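Long-range contacts in epoxide hydrolase (PDB 3G02), which probably hydrolyses epoxides to vicinal diols, the deposited form being an enantioselective variant of the Aspergillus niger enzyme obtained by directed evolution: residues Ile112-Gly117 and Leu145-Leu150; Gly120-Phe125 and Gly152-Ser157. The protein carries 9 engineered substitutions. All blocks are in the same frame, centred on the assembly; numbering follows the deposited sequence.

Contact 1. Residues Ile112-Gly117 and Leu145-Leu150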
ATOM      1  N   ILE A 112     -18.660   3.226  30.885  1.00 12.77           N
ATOM      2  CA  ILE A 112     -17.435   3.389  30.103  1.00 12.22           C
ATOM      3  C   ILE A 112     -17.616   2.712  28.749  1.00 11.52           C
ATOM      4  O   ILE A 112     -18.085   1.578  28.680  1.00 11.99           O
ATOM      5  CB  ILE A 112     -16.187   2.777  30.811  1.00 12.22           C
ATOM      6  CG1 ILE A 112     -16.068   3.259  32.263  1.00 12.53           C
ATOM      7  CG2 ILE A 112     -14.903   3.126  30.046  1.00 12.83           C
ATOM      8  CD1 ILE A 112     -15.044   2.485  33.086  1.00 12.28           C
ATOM      9  N   ALA A 113     -17.254   3.422  27.681  1.00 11.00           N
ATOM     10  CA  ALA A 113     -17.125   2.798  26.362  1.00 10.23           C
ATOM     11  C   ALA A 113     -15.650   2.706  26.018  1.00  9.92           C
ATOM     12  O   ALA A 113     -14.909   3.672  26.176  1.00  9.82           O
ATOM     13  CB  ALA A 113     -17.876   3.590  25.294  1.00 10.58           C
ATOM     14  N   LEU A 114     -15.241   1.531  25.552  1.00  9.47           N
ATOM     15  CA  LEU A 114     -13.845   1.275  25.210  1.00  9.27           C
ATOM     16  C   LEU A 114     -13.757   1.091  23.702  1.00  8.97           C
ATOM     17  O   LEU A 114     -14.469   0.263  23.133  1.00  8.56           O
ATOM     18  CB  LEU A 114     -13.316   0.044  25.961  1.00  9.76           C
ATOM     19  CG  LEU A 114     -13.404   0.126  27.497  1.00 10.60           C
ATOM     20  CD1 LEU A 114     -14.669  -0.544  28.013  1.00 11.54           C
ATOM     21  CD2 LEU A 114     -12.181  -0.495  28.155  1.00 11.39           C
ATOM     22  N   LEU A 115     -12.884   1.875  23.076  1.00  8.49           N
ATOM     23  CA  LEU A 115     -12.879   2.032  21.624  1.00  8.36           C
ATOM     24  C   LEU A 115     -11.634   1.482  20.949  1.00  7.96           C
ATOM     25  O   LEU A 115     -10.516   1.932  21.219  1.00  7.89           O
ATOM     26  CB  LEU A 115     -13.055   3.504  21.238  1.00  8.41           C
ATOM     27  CG  LEU A 115     -14.232   4.274  21.845  1.00  8.65           C
ATOM     28  CD1 LEU A 115     -14.266   5.674  21.257  1.00  9.10           C
ATOM     29  CD2 LEU A 115     -15.554   3.561  21.599  1.00  9.14           C
ATOM     30  N   HIS A 116     -11.858   0.522  20.055  1.00  7.57           N
ATOM     31  CA  HIS A 116     -10.794  -0.091  19.271  1.00  7.78           C
ATOM     32  C   HIS A 116     -10.395   0.784  18.075  1.00  7.70           C
ATOM     33  O   HIS A 116     -10.985   1.837  17.823  1.00  7.81           O
ATOM     34  CB  HIS A 116     -11.246  -1.487  18.806  1.00  7.72           C
ATOM     35  CG  HIS A 116     -12.190  -1.470  17.641  1.00  8.05           C
ATOM     36  ND1 HIS A 116     -13.553  -1.641  17.770  1.00  9.64           N
ATOM     37  CD2 HIS A 116     -11.956  -1.308  16.318  1.00  6.05           C
ATOM     38  CE1 HIS A 116     -14.117  -1.578  16.573  1.00  5.41           C
ATOM     39  NE2 HIS A 116     -13.168  -1.373  15.676  1.00  9.56           N
ATOM     40  N   GLY A 117      -9.387   0.328  17.338  1.00  7.47           N
ATOM     41  CA  GLY A 117      -8.994   0.953  16.080  1.00  7.19           C
ATOM     42  C   GLY A 117      -8.738  -0.110  15.026  1.00  6.75           C
ATOM     43  O   GLY A 117      -9.363  -1.182  15.037  1.00  6.90           O
ATOM     44  N   LEU A 145     -19.374  -1.663  31.167  1.00 12.09           N
ATOM     45  CA  LEU A 145     -18.311  -1.745  30.168  1.00 11.80           C
ATOM     46  C   LEU A 145     -18.914  -2.055  28.809  1.00 11.03           C
ATOM     47  O   LEU A 145     -19.375  -3.170  28.564  1.00 11.44           O
ATOM     48  CB  LEU A 145     -17.262  -2.783  30.577  1.00 11.82           C
ATOM     49  CG  LEU A 145     -16.597  -2.500  31.929  1.00 12.81           C
ATOM     50  CD1 LEU A 145     -16.089  -3.783  32.553  1.00 14.21           C
ATOM     51  CD2 LEU A 145     -15.499  -1.454  31.813  1.00 13.71           C
ATOM     52  N   VAL A 146     -18.924  -1.044  27.943  1.00 10.58           N
ATOM     53  CA  VAL A 146     -19.488  -1.158  26.602  1.00 10.10           C
ATOM     54  C   VAL A 146     -18.349  -1.134  25.585  1.00  9.57           C
ATOM     55  O   VAL A 146     -17.524  -0.218  25.593  1.00  9.40           O
ATOM     56  CB  VAL A 146     -20.475   0.000  26.307  1.00  9.94           C
ATOM     57  CG1 VAL A 146     -21.122  -0.163  24.930  1.00 10.05           C
ATOM     58  CG2 VAL A 146     -21.554   0.089  27.395  1.00 11.14           C
ATOM     59  N   VAL A 147     -18.317  -2.152  24.729  1.00  9.17           N
ATOM     60  CA  VAL A 147     -17.264  -2.310  23.727  1.00  9.23           C
ATOM     61  C   VAL A 147     -17.911  -2.355  22.335  1.00  9.05           C
ATOM     62  O   VAL A 147     -18.268  -3.432  21.840  1.00  9.86           O
ATOM     63  CB  VAL A 147     -16.426  -3.588  23.970  1.00  9.10           C
ATOM     64  CG1 VAL A 147     -15.240  -3.626  23.020  1.00  9.69           C
ATOM     65  CG2 VAL A 147     -15.935  -3.652  25.413  1.00  9.45           C
ATOM     66  N   PRO A 148     -18.074  -1.172  21.711  1.00  9.25           N
ATOM     67  CA  PRO A 148     -18.727  -1.147  20.413  1.00  9.21           C
ATOM     68  C   PRO A 148     -17.817  -1.560  19.268  1.00  9.06           C
ATOM     69  O   PRO A 148     -16.596  -1.369  19.326  1.00  9.21           O
ATOM     70  CB  PRO A 148     -19.128   0.322  20.254  1.00  9.44           C
ATOM     71  CG  PRO A 148     -18.138   1.073  21.027  1.00  9.61           C
ATOM     72  CD  PRO A 148     -17.699   0.178  22.167  1.00  9.35           C
ATOM     73  N   SER A 149     -18.424  -2.120  18.230  1.00  8.79           N
ATOM     74  CA  SER A 149     -17.746  -2.251  16.957  1.00  8.44           C
ATOM     75  C   SER A 149     -18.008  -0.957  16.213  1.00  8.66           C
ATOM     76  O   SER A 149     -19.162  -0.603  15.944  1.00  8.76           O
ATOM     77  CB  SER A 149     -18.284  -3.442  16.171  1.00  8.52           C
ATOM     78  OG  SER A 149     -17.894  -4.664  16.771  1.00  8.06           O
ATOM     79  N   LEU A 150     -16.944  -0.228  15.906  1.00  8.54           N
ATOM     80  CA  LEU A 150     -17.086   1.034  15.196  1.00  8.95           C
ATOM     81  C   LEU A 150     -17.689   0.775  13.819  1.00  8.96           C
ATOM     82  O   LEU A 150     -17.528  -0.312  13.263  1.00  8.68           O
ATOM     83  CB  LEU A 150     -15.729   1.742  15.067  1.00  9.22           C
ATOM     84  CG  LEU A 150     -15.066   2.265  16.347  1.00 10.05           C
ATOM     85  CD1 LEU A 150     -13.694   2.830  16.040  1.00 10.32           C
ATOM     86  CD2 LEU A 150     -15.925   3.329  17.041  1.00 11.32           C
TER
HETATM   87  O   HOH W   1     -14.292  -0.982  20.689  1.00 10.25           O
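With chi1 at 78°, His116 holds its ring between its own backbone N and carbonyl carbon, and this turns the imidazole toward residues Pro148-Leu150, where strand 143-148 ends. Leu150, its CG anti to the carbonyl carbon, sends the branch over one face of that ring: CG lies 4.3 Å from the His116 ring centroid and 25° off the ring normal, a CH-pi contact. The edge of the ring meets Ser149 CA, and ND1 makes a weak bond to Pro148 O (3.4 Å, 131° at the hydrogen).

Upstream, the segments pair as parallel strands. Val146 N donates to Ile112 O (2.8 Å) and Leu114 N to Val146 O (2.9 Å). The next bond in this register would come from residue 148, but proline has no N-H, so Pro148 CD sits 3.4 Å from Leu114 O instead. A water bridges the two segments here, donating to Leu114 O and Pro148 O, accepting from His116 N and also hydrogen-bonded to His116 ND1; four bonds thus fix it where the strands part. The strand end leads into a His-Gly-Trp-Pro sequence, the HGXP motif that in related epoxide hydrolases contributes to the oxyanion hole.

Apolar contacts lie on both faces of the pair, Leu115 CD2 against Pro148 CG (3.6 Å) on one and Leu114 CD1 against Leu145 CD2 (4.0 Å) on the other. Helix 167-180 packs on Ala113, Pro148 and Leu150, helix 126-135 takes Leu145 and Val147, and strands 95-102 and 187-191 flank the pair within the sheet.

Contact 2. Residues Gly120-Phe125 and Gly152-Ser157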
ATOM      1  N   GLY A 120      -7.774  -3.684  14.669  1.00  7.25           N
ATOM      2  CA  GLY A 120      -8.418  -4.313  15.807  1.00  7.37           C
ATOM      3  C   GLY A 120      -9.924  -4.435  15.699  1.00  7.47           C
ATOM      4  O   GLY A 120     -10.511  -4.319  14.615  1.00  6.96           O
ATOM      5  N   SER A 121     -10.551  -4.677  16.844  1.00  7.19           N
ATOM      6  CA  SER A 121     -11.991  -4.890  16.919  1.00  7.87           C
ATOM      7  C   SER A 121     -12.398  -4.989  18.380  1.00  7.85           C
ATOM      8  O   SER A 121     -11.557  -4.947  19.279  1.00  8.16           O
ATOM      9  CB  SER A 121     -12.386  -6.182  16.202  1.00  7.63           C
ATOM     10  OG  SER A 121     -11.934  -7.305  16.939  1.00  8.96           O
ATOM     11  N   PHE A 122     -13.692  -5.179  18.605  1.00  8.17           N
ATOM     12  CA  PHE A 122     -14.230  -5.353  19.952  1.00  7.93           C
ATOM     13  C   PHE A 122     -13.550  -6.484  20.736  1.00  8.18           C
ATOM     14  O   PHE A 122     -13.446  -6.421  21.970  1.00  8.18           O
ATOM     15  CB  PHE A 122     -15.752  -5.574  19.897  1.00  8.09           C
ATOM     16  CG  PHE A 122     -16.161  -6.935  19.393  1.00  7.91           C
ATOM     17  CD1 PHE A 122     -16.145  -7.224  18.031  1.00  8.56           C
ATOM     18  CD2 PHE A 122     -16.570  -7.928  20.284  1.00  8.70           C
ATOM     19  CE1 PHE A 122     -16.519  -8.479  17.569  1.00  7.79           C
ATOM     20  CE2 PHE A 122     -16.945  -9.186  19.831  1.00  8.96           C
ATOM     21  CZ  PHE A 122     -16.925  -9.466  18.471  1.00  8.96           C
ATOM     22  N   VAL A 123     -13.066  -7.483  20.001  0.50  8.16           N
ATOM     23  CA  VAL A 123     -12.445  -8.674  20.577  0.50  8.12           C
ATOM     24  C   VAL A 123     -11.195  -8.318  21.380  0.50  8.46           C
ATOM     25  O   VAL A 123     -10.873  -8.977  22.367  0.50  8.76           O
ATOM     26  CB  VAL A 123     -12.098  -9.705  19.474  0.50  7.85           C
ATOM     27  CG1 VAL A 123     -11.555 -11.000  20.077  0.50  7.86           C
ATOM     28  CG2 VAL A 123     -13.325 -10.002  18.629  0.50  7.85           C
ATOM     29  N   GLU A 124     -10.499  -7.266  20.963  0.50  8.60           N
ATOM     30  CA  GLU A 124      -9.298  -6.833  21.668  0.50  8.92           C
ATOM     31  C   GLU A 124      -9.527  -6.571  23.151  0.50  8.82           C
ATOM     32  O   GLU A 124      -8.584  -6.625  23.944  0.50  8.35           O
ATOM     33  CB  GLU A 124      -8.725  -5.582  21.023  0.50  9.18           C
ATOM     34  CG  GLU A 124      -8.151  -5.822  19.660  0.50 10.58           C
ATOM     35  CD  GLU A 124      -7.545  -4.573  19.071  0.50 11.71           C
ATOM     36  OE1 GLU A 124      -8.168  -3.496  19.180  0.50 13.03           O
ATOM     37  OE2 GLU A 124      -6.447  -4.669  18.492  0.50 12.45           O
ATOM     38  N   PHE A 125     -10.768  -6.265  23.520  1.00  8.92           N
ATOM     39  CA  PHE A 125     -11.092  -5.969  24.909  1.00  8.89           C
ATOM     40  C   PHE A 125     -11.580  -7.170  25.706  1.00  8.95           C
ATOM     41  O   PHE A 125     -11.863  -7.042  26.897  1.00  8.94           O
ATOM     42  CB  PHE A 125     -12.089  -4.805  24.989  1.00  8.66           C
ATOM     43  CG  PHE A 125     -11.495  -3.485  24.593  1.00  7.97           C
ATOM     44  CD1 PHE A 125     -10.683  -2.785  25.480  1.00  7.94           C
ATOM     45  CD2 PHE A 125     -11.722  -2.950  23.325  1.00  8.38           C
ATOM     46  CE1 PHE A 125     -10.110  -1.568  25.121  1.00  8.96           C
ATOM     47  CE2 PHE A 125     -11.158  -1.734  22.956  1.00  8.42           C
ATOM     48  CZ  PHE A 125     -10.351  -1.040  23.855  1.00  9.02           C
ATOM     49  N   GLY A 152     -18.261   0.080  10.175  1.00  8.05           N
ATOM     50  CA  GLY A 152     -17.373  -0.539   9.196  1.00  7.94           C
ATOM     51  C   GLY A 152     -16.553  -1.723   9.684  1.00  7.93           C
ATOM     52  O   GLY A 152     -15.858  -2.352   8.886  1.00  8.37           O
ATOM     53  N   TYR A 153     -16.629  -2.042  10.978  1.00  7.95           N
ATOM     54  CA  TYR A 153     -15.852  -3.157  11.528  1.00  7.68           C
ATOM     55  C   TYR A 153     -16.715  -4.331  11.971  1.00  7.94           C
ATOM     56  O   TYR A 153     -17.732  -4.146  12.654  1.00  8.13           O
ATOM     57  CB  TYR A 153     -15.062  -2.729  12.752  1.00  7.72           C
ATOM     58  CG  TYR A 153     -13.935  -1.743  12.556  1.00  6.79           C
ATOM     59  CD1 TYR A 153     -14.181  -0.368  12.529  1.00  7.60           C
ATOM     60  CD2 TYR A 153     -12.609  -2.177  12.477  1.00  7.04           C
ATOM     61  CE1 TYR A 153     -13.143   0.554  12.402  1.00  7.42           C
ATOM     62  CE2 TYR A 153     -11.559  -1.263  12.346  1.00  7.12           C
ATOM     63  CZ  TYR A 153     -11.832   0.098  12.307  1.00  7.71           C
ATOM     64  OH  TYR A 153     -10.801   1.008  12.196  1.00  8.45           O
ATOM     65  N   THR A 154     -16.251  -5.529  11.625  1.00  8.14           N
ATOM     66  CA  THR A 154     -16.848  -6.800  12.037  1.00  8.65           C
ATOM     67  C   THR A 154     -18.375  -6.818  11.906  1.00  9.12           C
ATOM     68  O   THR A 154     -18.895  -6.680  10.795  1.00  9.10           O
ATOM     69  CB  THR A 154     -16.305  -7.317  13.421  1.00  8.61           C
ATOM     70  OG1 THR A 154     -16.851  -6.554  14.505  1.00  9.41           O
ATOM     71  CG2 THR A 154     -14.776  -7.231  13.465  1.00  9.15           C
ATOM     72  N   PHE A 155     -19.084  -6.947  13.025  1.00  9.48           N
ATOM     73  CA  PHE A 155     -20.533  -7.142  12.982  1.00  9.61           C
ATOM     74  C   PHE A 155     -21.340  -5.849  12.946  1.00  9.84           C
ATOM     75  O   PHE A 155     -22.574  -5.881  12.890  1.00 10.65           O
ATOM     76  CB  PHE A 155     -20.964  -8.098  14.099  1.00  9.68           C
ATOM     77  CG  PHE A 155     -20.171  -9.368  14.100  1.00  8.29           C
ATOM     78  CD1 PHE A 155     -20.353 -10.302  13.085  1.00  8.75           C
ATOM     79  CD2 PHE A 155     -19.192  -9.602  15.061  1.00  8.33           C
ATOM     80  CE1 PHE A 155     -19.602 -11.467  13.047  1.00  8.41           C
ATOM     81  CE2 PHE A 155     -18.428 -10.768  15.029  1.00  8.45           C
ATOM     82  CZ  PHE A 155     -18.635 -11.698  14.023  1.00  9.21           C
ATOM     83  N   SER A 156     -20.647  -4.711  12.954  1.00  9.70           N
ATOM     84  CA  SER A 156     -21.285  -3.435  12.633  1.00  9.47           C
ATOM     85  C   SER A 156     -21.321  -3.243  11.121  1.00  9.72           C
ATOM     86  O   SER A 156     -20.368  -3.583  10.419  1.00  9.70           O
ATOM     87  CB  SER A 156     -20.562  -2.268  13.298  1.00  9.39           C
ATOM     88  OG  SER A 156     -20.902  -2.183  14.673  1.00  8.58           O
ATOM     89  N   SER A 157     -22.432  -2.708  10.623  1.00  9.93           N
ATOM     90  CA  SER A 157     -22.570  -2.435   9.201  1.00 10.39           C
ATOM     91  C   SER A 157     -21.949  -1.082   8.873  1.00 10.46           C
ATOM     92  O   SER A 157     -21.282  -0.468   9.712  1.00 10.49           O
ATOM     93  CB  SER A 157     -24.045  -2.485   8.779  1.00 10.46           C
ATOM     94  OG  SER A 157     -24.763  -1.366   9.268  1.00 11.32           O
TER
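Thr154, which meets Ser121 and Phe122, has a positive phi: its backbone angles of 45° and -116° place a beta-branched residue at the second position of a type II' beta turn, a site where glycine is common. The turn runs from Tyr153 to Ser156 and is closed by Ser156 N to Tyr153 O at 3.0 Å. In this alpha/beta hydrolase fold it belongs to the loop that follows strand 143-148, and it packs against 120-125, in the loop after strand 110-115, without a hydrogen bond across the contact.

Thr154 offers both branches. CG2 rests on Ser121 CB (3.8 Å), while OG1 lies near the plane of the Phe122 ring, at its edge, 3.6 Å from CE1; the hydroxyl is hydrogen-bonded to Ser149 OG. Ser121 in turn shapes its own loop, as its OG accepts from Val123 N (3.3 Å) in an ST turn. Phe122 and Phe155 cross at an angle, CE1 of the former 3.8 Å from CD2 of the latter and near the Phe155 ring plane. His98 meets both rings edge-to-face.

Helix 292-304 closes over the contact through Leu301 and Tyr302. The side chain of Tyr153 is about 5 Å from that of Tyr315, the predicted proton donor, which places the turn beside the probable active site. Gly120 O, hydrogen-bonded to Tyr302 OH, approaches Tyr153 CD2 at 3.7 Å.

How the contacts relate
The four segments alternate along the chain, 112-117, 120-125, 145-150, 152-157, so each contact joins one piece before helix 126-135 to one after it. Contact 1 lies where strands 110-115 and 143-148 end, within one beta-alpha-beta unit of the mixed sheet; contact 2 is formed by the loops that follow those strands. Their centres are 9 Å apart and they touch directly: Ser149 O is 2.7 Å from Ser156 OG, a probable hydrogen bond, and the rings of His116 and Tyr153 meet edge-to-face. The side chains of His116 and Tyr153 lie about 7 and 6 Å from that of Asp193, the predicted nucleophile, so these ends of contacts 1 and 2 lie near the probable catalytic site.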